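Local coordinates for protein packaging enzyme P4 (Pseudomonas phage phi6, PDB 4BLO) that hydrolyses nucleoside triphosphates as a hexameric RecA-like motor and probably uses that energy to package viral RNA into the phage capsid, at residues L103-V108 / Q222-V227; E115-G120 / S250-I255; S119-L124 / N218-Y223; R111-G116 / T265-N270. One frame throughout, in Å; residues are numbered along the deposited sequence.

Contact 1 (L103-V108 / Q222-V227); sequences LARKPV and QYDCSV
Asp224 reaches between Arg105 and Val108, and its atoms meet the loop 103-108 one after another. Its CB lies 3.9 Å from Val108 CB, an apolar start for a charged side chain. Further out, Asp224 CG is 3.7 Å from Val108 CG2, so the root of the carboxylate rests against the valine as the two side chains cross at about a right angle. With CG anti to its own carbonyl carbon (chi1 -54°), the aspartate turns OD1 to Arg105. Arg105 NH2 donates to Asp224 OD1 across 2.9 Å in a nearly straight salt bridge (167° at the hydrogen), arriving on the syn side of the carboxylate. OD1 lies in the guanidinium plane; one N-H, that of NH2, carries the pairing, and the two flat groups are turned 76° apart. Asp224 OD2 has its own salt bridge to Arg12 of helix 7-22, and a carboxylate shared by two arginines would be expected to stay ionised. The aspartate has positive phi and belongs to the short turn that joins helix 208-222 to strand 226-231 of the RecA-like sheet. Two further contacts limit the guanidinium. Leu103 CD1 sits about 3.5 Å above its plane, over the centre of one face, and Arg105 NH1 makes a weak hydrogen bond of 3.1 Å to Lys106 O. Leu103 also reaches the backbone of Gln222, its CG 4.2 Å from Gln222 CA.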
# COMPACT_ATOMS: atom_id res chain seq x y z
N LEU L 103 33.82 10.81 -10.35
CA LEU L 103 35.07 10.93 -11.08
C LEU L 103 36.17 11.50 -10.19
O LEU L 103 36.03 12.60 -9.66
CB LEU L 103 34.89 11.83 -12.31
CG LEU L 103 34.92 11.21 -13.69
CD1 LEU L 103 35.05 12.30 -14.72
CD2 LEU L 103 36.08 10.25 -13.87
N ALA L 104 37.28 10.76 -10.06
CA ALA L 104 38.41 11.20 -9.24
C ALA L 104 39.17 12.34 -9.93
O ALA L 104 39.74 13.20 -9.25
CB ALA L 104 39.34 10.03 -8.97
N ARG L 105 39.16 12.36 -11.26
CA ARG L 105 39.79 13.41 -12.05
C ARG L 105 38.81 14.59 -12.23
O ARG L 105 37.64 14.48 -11.84
CB ARG L 105 40.24 12.87 -13.43
CG ARG L 105 39.12 12.22 -14.25
CD ARG L 105 39.55 11.85 -15.64
NE ARG L 105 38.42 11.36 -16.44
CZ ARG L 105 37.60 12.13 -17.14
NH1 ARG L 105 37.75 13.46 -17.13
NH2 ARG L 105 36.60 11.59 -17.83
N LYS L 106 39.29 15.71 -12.79
CA LYS L 106 38.46 16.88 -13.09
C LYS L 106 37.56 16.52 -14.30
O LYS L 106 38.07 15.94 -15.27
CB LYS L 106 39.36 18.11 -13.38
CG LYS L 106 38.60 19.43 -13.53
CD LYS L 106 39.41 20.61 -13.04
CE LYS L 106 38.53 21.80 -12.69
NZ LYS L 106 39.24 22.80 -11.85
N PRO L 107 36.23 16.78 -14.25
CA PRO L 107 35.38 16.42 -15.41
C PRO L 107 35.60 17.33 -16.63
O PRO L 107 35.91 18.51 -16.44
CB PRO L 107 33.95 16.54 -14.89
CG PRO L 107 34.04 17.15 -13.55
CD PRO L 107 35.45 17.45 -13.19
N VAL L 108 35.43 16.79 -17.87
CA VAL L 108 35.55 17.49 -19.16
C VAL L 108 34.50 18.61 -19.22
O VAL L 108 33.31 18.36 -19.01
CB VAL L 108 35.46 16.52 -20.37
CG1 VAL L 108 34.90 17.20 -21.62
CG2 VAL L 108 36.81 15.89 -20.68
N GLN L 222 31.15 10.64 -16.12
CA GLN L 222 32.14 9.60 -16.37
C GLN L 222 32.43 9.41 -17.88
O GLN L 222 33.56 9.06 -18.23
CB GLN L 222 31.65 8.29 -15.77
CG GLN L 222 32.78 7.46 -15.19
CD GLN L 222 32.25 6.49 -14.17
OE1 GLN L 222 31.54 5.53 -14.51
NE2 GLN L 222 32.61 6.70 -12.90
N TYR L 223 31.42 9.64 -18.75
CA TYR L 223 31.55 9.45 -20.20
C TYR L 223 31.63 10.79 -20.99
O TYR L 223 31.45 10.80 -22.20
CB TYR L 223 30.40 8.55 -20.72
CG TYR L 223 30.40 7.18 -20.08
CD1 TYR L 223 31.54 6.39 -20.09
CD2 TYR L 223 29.25 6.67 -19.49
CE1 TYR L 223 31.55 5.13 -19.48
CE2 TYR L 223 29.25 5.41 -18.89
CZ TYR L 223 30.39 4.64 -18.90
OH TYR L 223 30.38 3.38 -18.33
N ASP L 224 31.96 11.89 -20.28
CA ASP L 224 32.17 13.26 -20.79
C ASP L 224 30.99 13.79 -21.63
O ASP L 224 31.21 14.54 -22.59
CB ASP L 224 33.47 13.35 -21.60
CG ASP L 224 34.73 12.87 -20.91
OD1 ASP L 224 34.82 13.00 -19.66
OD2 ASP L 224 35.67 12.44 -21.63
N CYS L 225 29.75 13.42 -21.23
CA CYS L 225 28.51 13.84 -21.90
C CYS L 225 27.94 15.10 -21.25
O CYS L 225 28.02 15.26 -20.03
CB CYS L 225 27.46 12.73 -21.87
SG CYS L 225 28.01 11.15 -22.58
N SER L 226 27.31 15.94 -22.07
CA SER L 226 26.56 17.12 -21.64
C SER L 226 25.13 16.95 -22.18
O SER L 226 24.87 17.21 -23.37
CB SER L 226 27.22 18.40 -22.13
OG SER L 226 26.58 19.52 -21.55
N VAL L 227 24.23 16.44 -21.33
CA VAL L 227 22.84 16.15 -21.67
C VAL L 227 21.88 17.08 -20.90
O VAL L 227 22.09 17.37 -19.73
CB VAL L 227 22.53 14.64 -21.42
CG1 VAL L 227 21.07 14.29 -21.74
CG2 VAL L 227 23.49 13.73 -22.20

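Contact 2 (E115-G120 / S250-I255); sequences EGIYSG and STVGAI
Gly120 and Val252 bring the two backbones together, their CA atoms 5.6 Å apart, at the point where the parallel strands 120-126 and 253-258 are about to become neighbours. Val252 carries most of the contact, and its two methyls divide the work. CG1, anti to the backbone N (chi1 162°), faces the strand 117-118: it is 3.9 Å from Ile117 CG1 and also 4.2 Å from Tyr118 CB. The same methyl lies against the carbonyl of Tyr118, whose ring leads away from the contact. CG2 serves the next two residues, approaching Ser119 O and coming within 3.9 Å of Gly120 CA, where the glycine presents bare backbone. The extended chain of Ile117, with CG1 also anti to its backbone N (chi1 -163°), carries CD1 onward to 4.5 Å from Gly253 CA. The contact is thus mainly van der Waals, with methyls against carbonyl oxygens as well as carbons. Within 250-255, Thr251 OG1 bonds Gly253 O at 2.6 Å from above the carbonyl plane, spanning Val252. Val151 of a neighbouring subunit packs on Val252, whose side chain therefore also borders the subunit interface. The pair of adjacent parallel strands, one of them running on into the P-loop that holds ADP, belongs to the parallel part of the central sheet, as in RecA-type P-loop NTPases.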
# COMPACT_ATOMS: atom_id res chain seq x y z
N GLU L 115 28.29 28.04 -20.35
CA GLU L 115 29.74 28.18 -20.54
C GLU L 115 30.54 27.61 -19.39
O GLU L 115 30.31 27.96 -18.22
CB GLU L 115 30.15 29.65 -20.77
CG GLU L 115 30.31 30.03 -22.23
CD GLU L 115 31.49 29.48 -23.00
OE1 GLU L 115 32.38 28.84 -22.39
OE2 GLU L 115 31.54 29.70 -24.23
N GLY L 116 31.48 26.73 -19.75
CA GLY L 116 32.41 26.08 -18.83
C GLY L 116 31.80 25.03 -17.95
O GLY L 116 32.43 24.64 -16.96
N ILE L 117 30.60 24.54 -18.31
CA ILE L 117 29.85 23.54 -17.54
C ILE L 117 30.60 22.18 -17.52
O ILE L 117 31.25 21.80 -18.49
CB ILE L 117 28.37 23.40 -18.06
CG1 ILE L 117 27.47 22.67 -17.02
CG2 ILE L 117 28.28 22.80 -19.48
CD1 ILE L 117 25.98 22.69 -17.23
N TYR L 118 30.47 21.47 -16.39
CA TYR L 118 31.05 20.14 -16.22
C TYR L 118 30.19 19.12 -16.95
O TYR L 118 29.03 19.41 -17.25
CB TYR L 118 31.23 19.77 -14.73
CG TYR L 118 32.28 20.58 -13.99
CD1 TYR L 118 33.51 20.87 -14.58
CD2 TYR L 118 32.07 20.99 -12.68
CE1 TYR L 118 34.48 21.61 -13.90
CE2 TYR L 118 33.05 21.71 -11.98
CZ TYR L 118 34.25 22.02 -12.60
OH TYR L 118 35.20 22.75 -11.93
N SER L 119 30.75 17.96 -17.27
CA SER L 119 29.98 16.88 -17.89
C SER L 119 29.01 16.31 -16.86
O SER L 119 29.35 16.23 -15.67
CB SER L 119 30.91 15.80 -18.43
OG SER L 119 31.79 16.34 -19.41
N GLY L 120 27.80 16.00 -17.31
CA GLY L 120 26.75 15.47 -16.45
C GLY L 120 25.38 15.69 -17.04
O GLY L 120 25.23 15.74 -18.27
N SER L 250 20.94 17.50 -7.04
CA SER L 250 21.05 16.20 -7.68
C SER L 250 21.56 16.26 -9.14
O SER L 250 21.76 15.20 -9.74
CB SER L 250 19.70 15.50 -7.65
OG SER L 250 19.23 15.37 -6.32
N THR L 251 21.75 17.46 -9.72
CA THR L 251 22.23 17.57 -11.11
C THR L 251 23.37 18.61 -11.25
O THR L 251 23.51 19.49 -10.39
CB THR L 251 21.07 17.93 -12.07
OG1 THR L 251 20.62 19.27 -11.80
CG2 THR L 251 19.92 16.91 -12.07
N VAL L 252 24.16 18.51 -12.35
CA VAL L 252 25.27 19.40 -12.73
C VAL L 252 24.69 20.75 -13.26
O VAL L 252 25.36 21.80 -13.22
CB VAL L 252 26.16 18.65 -13.79
CG1 VAL L 252 27.06 19.60 -14.58
CG2 VAL L 252 26.99 17.55 -13.13
N GLY L 253 23.45 20.68 -13.75
CA GLY L 253 22.69 21.79 -14.30
C GLY L 253 21.20 21.67 -14.04
O GLY L 253 20.62 20.57 -14.05
N ALA L 254 20.56 22.81 -13.77
CA ALA L 254 19.13 22.85 -13.54
C ALA L 254 18.58 24.18 -14.01
O ALA L 254 19.18 25.22 -13.77
CB ALA L 254 18.81 22.62 -12.06
N ILE L 255 17.45 24.11 -14.73
CA ILE L 255 16.71 25.24 -15.29
C ILE L 255 15.24 25.12 -14.90
O ILE L 255 14.64 24.07 -15.15
CB ILE L 255 16.83 25.33 -16.84
CG1 ILE L 255 18.29 25.25 -17.34
CG2 ILE L 255 16.12 26.58 -17.37
CD1 ILE L 255 18.43 24.64 -18.74

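Contact 3 (S119-L124 / N218-Y223); sequences SGVTAL and NLFTQY
The carbonyl oxygen of Ser119 is approached by several atoms of Thr221, foremost OG1, which lies 2.7 Å from Ser119 O. The one hydroxyl proton also has Ser217 O within reach, so its choice between the two carbonyls is not settled. Ser119 O is flanked as well by Thr221 CA at 3.5 Å, a CA-H...O contact bent to 123° at the hydrogen. The threonine's first torsion (chi1 -51°) sets OG1 anti to the carbonyl carbon, on the side facing the start of the strand. One residue earlier, Phe220 lays its CB 3.5 Å from Gly120 O, while its ring passes on to Val121. There the valine stands at the ring edge rather than over a face: Val121 CB is in the ring plane, and its CG2 is 3.6 Å from Phe220 CE2. Helix 218-222 and strand 120-124 approach to 5.9 Å between axes, their directions 136° apart. Phe220 packs between the sheet, at Val121 and Val227, and helix 167-179. The implication is that helix side chains can meet buried backbone groups where the P-loop strand begins: Ser217 OG, bonded to Val121 N, is the firm case, and Thr221 OG1 may serve Ser119 O part of the time.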
# COMPACT_ATOMS: atom_id res chain seq x y z
N SER L 119 30.75 17.96 -17.27
CA SER L 119 29.98 16.88 -17.89
C SER L 119 29.01 16.31 -16.86
O SER L 119 29.35 16.23 -15.67
CB SER L 119 30.91 15.80 -18.43
OG SER L 119 31.79 16.34 -19.41
N GLY L 120 27.80 16.00 -17.31
CA GLY L 120 26.75 15.47 -16.45
C GLY L 120 25.38 15.69 -17.04
O GLY L 120 25.23 15.74 -18.27
N VAL L 121 24.37 15.85 -16.18
CA VAL L 121 23.02 16.09 -16.67
C VAL L 121 22.49 17.44 -16.16
O VAL L 121 22.85 17.91 -15.08
CB VAL L 121 22.04 14.91 -16.41
CG1 VAL L 121 21.37 14.98 -15.04
CG2 VAL L 121 20.99 14.83 -17.51
N THR L 122 21.70 18.09 -17.02
CA THR L 122 21.02 19.35 -16.77
C THR L 122 19.53 19.00 -16.80
O THR L 122 19.13 18.20 -17.64
CB THR L 122 21.48 20.40 -17.77
OG1 THR L 122 22.90 20.57 -17.64
CG2 THR L 122 20.76 21.74 -17.59
N ALA L 123 18.75 19.52 -15.83
CA ALA L 123 17.33 19.20 -15.75
C ALA L 123 16.47 20.41 -16.01
O ALA L 123 16.49 21.38 -15.25
CB ALA L 123 16.99 18.58 -14.39
N LEU L 124 15.72 20.35 -17.10
CA LEU L 124 14.84 21.43 -17.51
C LEU L 124 13.46 21.17 -16.94
O LEU L 124 12.70 20.37 -17.47
CB LEU L 124 14.86 21.57 -19.05
CG LEU L 124 13.97 22.58 -19.77
CD1 LEU L 124 14.39 23.98 -19.47
CD2 LEU L 124 14.02 22.31 -21.24
N ASN L 218 26.08 11.41 -13.00
CA ASN L 218 27.43 10.84 -12.82
C ASN L 218 27.80 9.90 -13.99
O ASN L 218 28.96 9.87 -14.41
CB ASN L 218 27.56 10.14 -11.48
CG ASN L 218 27.46 11.05 -10.27
OD1 ASN L 218 27.09 10.61 -9.17
ND2 ASN L 218 27.81 12.32 -10.42
N LEU L 219 26.80 9.20 -14.56
CA LEU L 219 26.96 8.34 -15.72
C LEU L 219 27.45 9.19 -16.91
O LEU L 219 28.36 8.78 -17.63
CB LEU L 219 25.60 7.66 -16.03
CG LEU L 219 25.56 6.18 -16.42
CD1 LEU L 219 26.31 5.30 -15.45
CD2 LEU L 219 24.13 5.70 -16.52
N PHE L 220 26.90 10.40 -17.07
CA PHE L 220 27.30 11.34 -18.12
C PHE L 220 28.63 12.01 -17.78
O PHE L 220 29.40 12.28 -18.70
CB PHE L 220 26.22 12.39 -18.38
CG PHE L 220 24.91 11.84 -18.91
CD1 PHE L 220 24.89 10.72 -19.73
CD2 PHE L 220 23.71 12.47 -18.62
CE1 PHE L 220 23.68 10.22 -20.22
CE2 PHE L 220 22.50 11.98 -19.13
CZ PHE L 220 22.49 10.86 -19.92
N THR L 221 28.91 12.26 -16.48
CA THR L 221 30.17 12.88 -16.04
C THR L 221 31.34 11.95 -16.35
O THR L 221 32.39 12.40 -16.81
CB THR L 221 30.11 13.24 -14.54
OG1 THR L 221 28.92 13.99 -14.28
CG2 THR L 221 31.34 14.02 -14.08
N GLN L 222 31.15 10.64 -16.12
CA GLN L 222 32.14 9.60 -16.37
C GLN L 222 32.43 9.41 -17.88
O GLN L 222 33.56 9.06 -18.23
CB GLN L 222 31.65 8.29 -15.77
CG GLN L 222 32.78 7.46 -15.19
CD GLN L 222 32.25 6.49 -14.17
OE1 GLN L 222 31.54 5.53 -14.51
NE2 GLN L 222 32.61 6.70 -12.90
N TYR L 223 31.42 9.64 -18.75
CA TYR L 223 31.55 9.45 -20.20
C TYR L 223 31.63 10.79 -20.99
O TYR L 223 31.45 10.80 -22.20
CB TYR L 223 30.40 8.55 -20.72
CG TYR L 223 30.40 7.18 -20.08
CD1 TYR L 223 31.54 6.39 -20.09
CD2 TYR L 223 29.25 6.67 -19.49
CE1 TYR L 223 31.55 5.13 -19.48
CE2 TYR L 223 29.25 5.41 -18.89
CZ TYR L 223 30.39 4.64 -18.90
OH TYR L 223 30.38 3.38 -18.33

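Contact 4 (R111-G116 / T265-N270); sequences RWPSEG and TMFRTN
Ser114 packs on the Phe267 ring where the loop of the small hairpin 109-110/117-118 meets strand 261-269, on the antiparallel flank of the RecA-like sheet. The aromatic contacts come first. Ser114 CB sits over one face of the Phe267 ring, 3.7 Å from the centroid and 16° off the ring normal, the geometry of a CH-pi contact. Pro113, which follows a cis peptide bond, adds its CG obliquely, 4.0 Å from Phe267 CE1. Beyond the ring the contact becomes polar and passes through the backbone: Asn270 N donates to Gly116 O over 2.8 Å, with a bent angle of 137° at the hydrogen. Gly116 O also accepts a CA-H...O contact from Thr269, whose CA is 3.2 Å away. Here the chains 113-116 and 267-270 run 27° apart, nearly parallel. Alongside, Thr269 CG2 lies against the carbonyl of Glu115. With OG1 between its backbone N and carbonyl carbon, the threonine directs its hydroxyl to Gly272 O, at the start of strand 272-275, and bonds it. At the outer edge the carboxamide of Asn270 spreads over the glycine, its OD1 and ND2 each 3.6 Å from Gly116 CA.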
# COMPACT_ATOMS: atom_id res chain seq x y z
N ARG L 111 30.61 23.95 -23.54
CA ARG L 111 30.10 25.31 -23.76
C ARG L 111 28.55 25.34 -23.69
O ARG L 111 27.96 26.42 -23.60
CB ARG L 111 30.58 25.86 -25.10
CG ARG L 111 31.99 26.43 -25.06
CD ARG L 111 32.43 26.94 -26.43
NE ARG L 111 33.05 25.87 -27.22
CZ ARG L 111 33.69 26.06 -28.38
NH1 ARG L 111 33.79 27.28 -28.90
NH2 ARG L 111 34.22 25.03 -29.02
N TRP L 112 27.92 24.14 -23.73
CA TRP L 112 26.48 23.94 -23.72
C TRP L 112 26.08 22.98 -22.60
O TRP L 112 26.80 22.00 -22.40
CB TRP L 112 26.06 23.36 -25.09
CG TRP L 112 24.58 23.19 -25.31
CD1 TRP L 112 23.74 24.09 -25.89
CD2 TRP L 112 23.79 22.02 -25.03
NE1 TRP L 112 22.47 23.56 -25.99
CE2 TRP L 112 22.47 22.29 -25.45
CE3 TRP L 112 24.07 20.77 -24.46
CZ2 TRP L 112 21.44 21.35 -25.34
CZ3 TRP L 112 23.05 19.84 -24.35
CH2 TRP L 112 21.76 20.13 -24.79
N PRO L 113 24.96 23.18 -21.87
CA PRO L 113 23.95 24.27 -21.98
C PRO L 113 24.42 25.62 -21.42
O PRO L 113 23.76 26.64 -21.66
CB PRO L 113 22.77 23.73 -21.18
CG PRO L 113 23.39 22.84 -20.14
CD PRO L 113 24.60 22.22 -20.80
N SER L 114 25.56 25.64 -20.70
CA SER L 114 26.14 26.86 -20.15
C SER L 114 27.67 26.85 -20.29
O SER L 114 28.26 25.78 -20.36
CB SER L 114 25.74 27.06 -18.69
OG SER L 114 26.29 28.26 -18.18
N GLU L 115 28.29 28.04 -20.35
CA GLU L 115 29.74 28.18 -20.54
C GLU L 115 30.54 27.61 -19.39
O GLU L 115 30.31 27.96 -18.22
CB GLU L 115 30.15 29.65 -20.77
CG GLU L 115 30.31 30.03 -22.23
CD GLU L 115 31.49 29.48 -23.00
OE1 GLU L 115 32.38 28.84 -22.39
OE2 GLU L 115 31.54 29.70 -24.23
N GLY L 116 31.48 26.73 -19.75
CA GLY L 116 32.41 26.08 -18.83
C GLY L 116 31.80 25.03 -17.95
O GLY L 116 32.43 24.64 -16.96
N THR L 265 18.02 29.21 -12.68
CA THR L 265 19.09 28.35 -13.21
C THR L 265 20.18 28.07 -12.19
O THR L 265 20.38 28.84 -11.25
CB THR L 265 19.73 28.87 -14.49
OG1 THR L 265 20.32 30.17 -14.29
CG2 THR L 265 18.83 28.78 -15.70
N MET L 266 20.87 26.97 -12.41
CA MET L 266 22.00 26.50 -11.62
C MET L 266 22.89 25.71 -12.55
O MET L 266 22.42 24.77 -13.20
CB MET L 266 21.52 25.64 -10.44
CG MET L 266 22.59 25.21 -9.48
SD MET L 266 23.77 23.99 -10.09
CE MET L 266 22.69 22.64 -10.51
N PHE L 267 24.19 26.06 -12.58
CA PHE L 267 25.19 25.37 -13.38
C PHE L 267 26.50 25.30 -12.63
O PHE L 267 26.99 26.31 -12.10
CB PHE L 267 25.38 26.04 -14.76
CG PHE L 267 24.13 26.14 -15.60
CD1 PHE L 267 23.56 25.00 -16.18
CD2 PHE L 267 23.51 27.37 -15.84
CE1 PHE L 267 22.40 25.09 -16.96
CE2 PHE L 267 22.36 27.45 -16.63
CZ PHE L 267 21.81 26.31 -17.19
N ARG L 268 27.05 24.08 -12.56
CA ARG L 268 28.33 23.75 -11.94
C ARG L 268 29.40 23.85 -13.02
O ARG L 268 29.57 22.92 -13.81
CB ARG L 268 28.29 22.34 -11.32
CG ARG L 268 27.23 22.18 -10.24
CD ARG L 268 27.17 20.77 -9.70
NE ARG L 268 25.89 20.55 -9.02
CZ ARG L 268 25.67 20.69 -7.72
NH1 ARG L 268 26.67 21.03 -6.90
NH2 ARG L 268 24.47 20.48 -7.21
N THR L 269 30.05 25.03 -13.10
CA THR L 269 31.04 25.35 -14.12
C THR L 269 32.47 25.24 -13.61
O THR L 269 32.69 24.97 -12.43
CB THR L 269 30.81 26.78 -14.65
OG1 THR L 269 31.15 27.73 -13.63
CG2 THR L 269 29.40 27.01 -15.17
N ASN L 270 33.45 25.50 -14.51
CA ASN L 270 34.87 25.55 -14.17
C ASN L 270 35.17 26.85 -13.39
O ASN L 270 36.18 26.92 -12.68
CB ASN L 270 35.78 25.40 -15.42
CG ASN L 270 35.46 26.26 -16.64
OD1 ASN L 270 34.94 27.38 -16.55
ND2 ASN L 270 35.82 25.76 -17.81

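In the fold
From the N terminus, the chain lays down 103-108, 111-116, 115-120 and 119-124 in succession, and each later gains a distant partner. Contact 3 closes first, when helix 208-222 meets the P-loop strand 120-126. The turn after that helix then returns to 103-108 and closes contact 1, which ends on the same stretch, sharing 222-223. Contact 2 follows as strand 253-258 arrives beside 120-126; it shares 119-120 with contact 3 and 115-116 with contact 4, which closes the last loop, hairpin to strand 261-269. Contact 3 is nested inside the loop of contact 4, whereas contact 1 crosses both 2 and 4. Ser119 OG bonds Val108 O, joining 103-108 to 119-124.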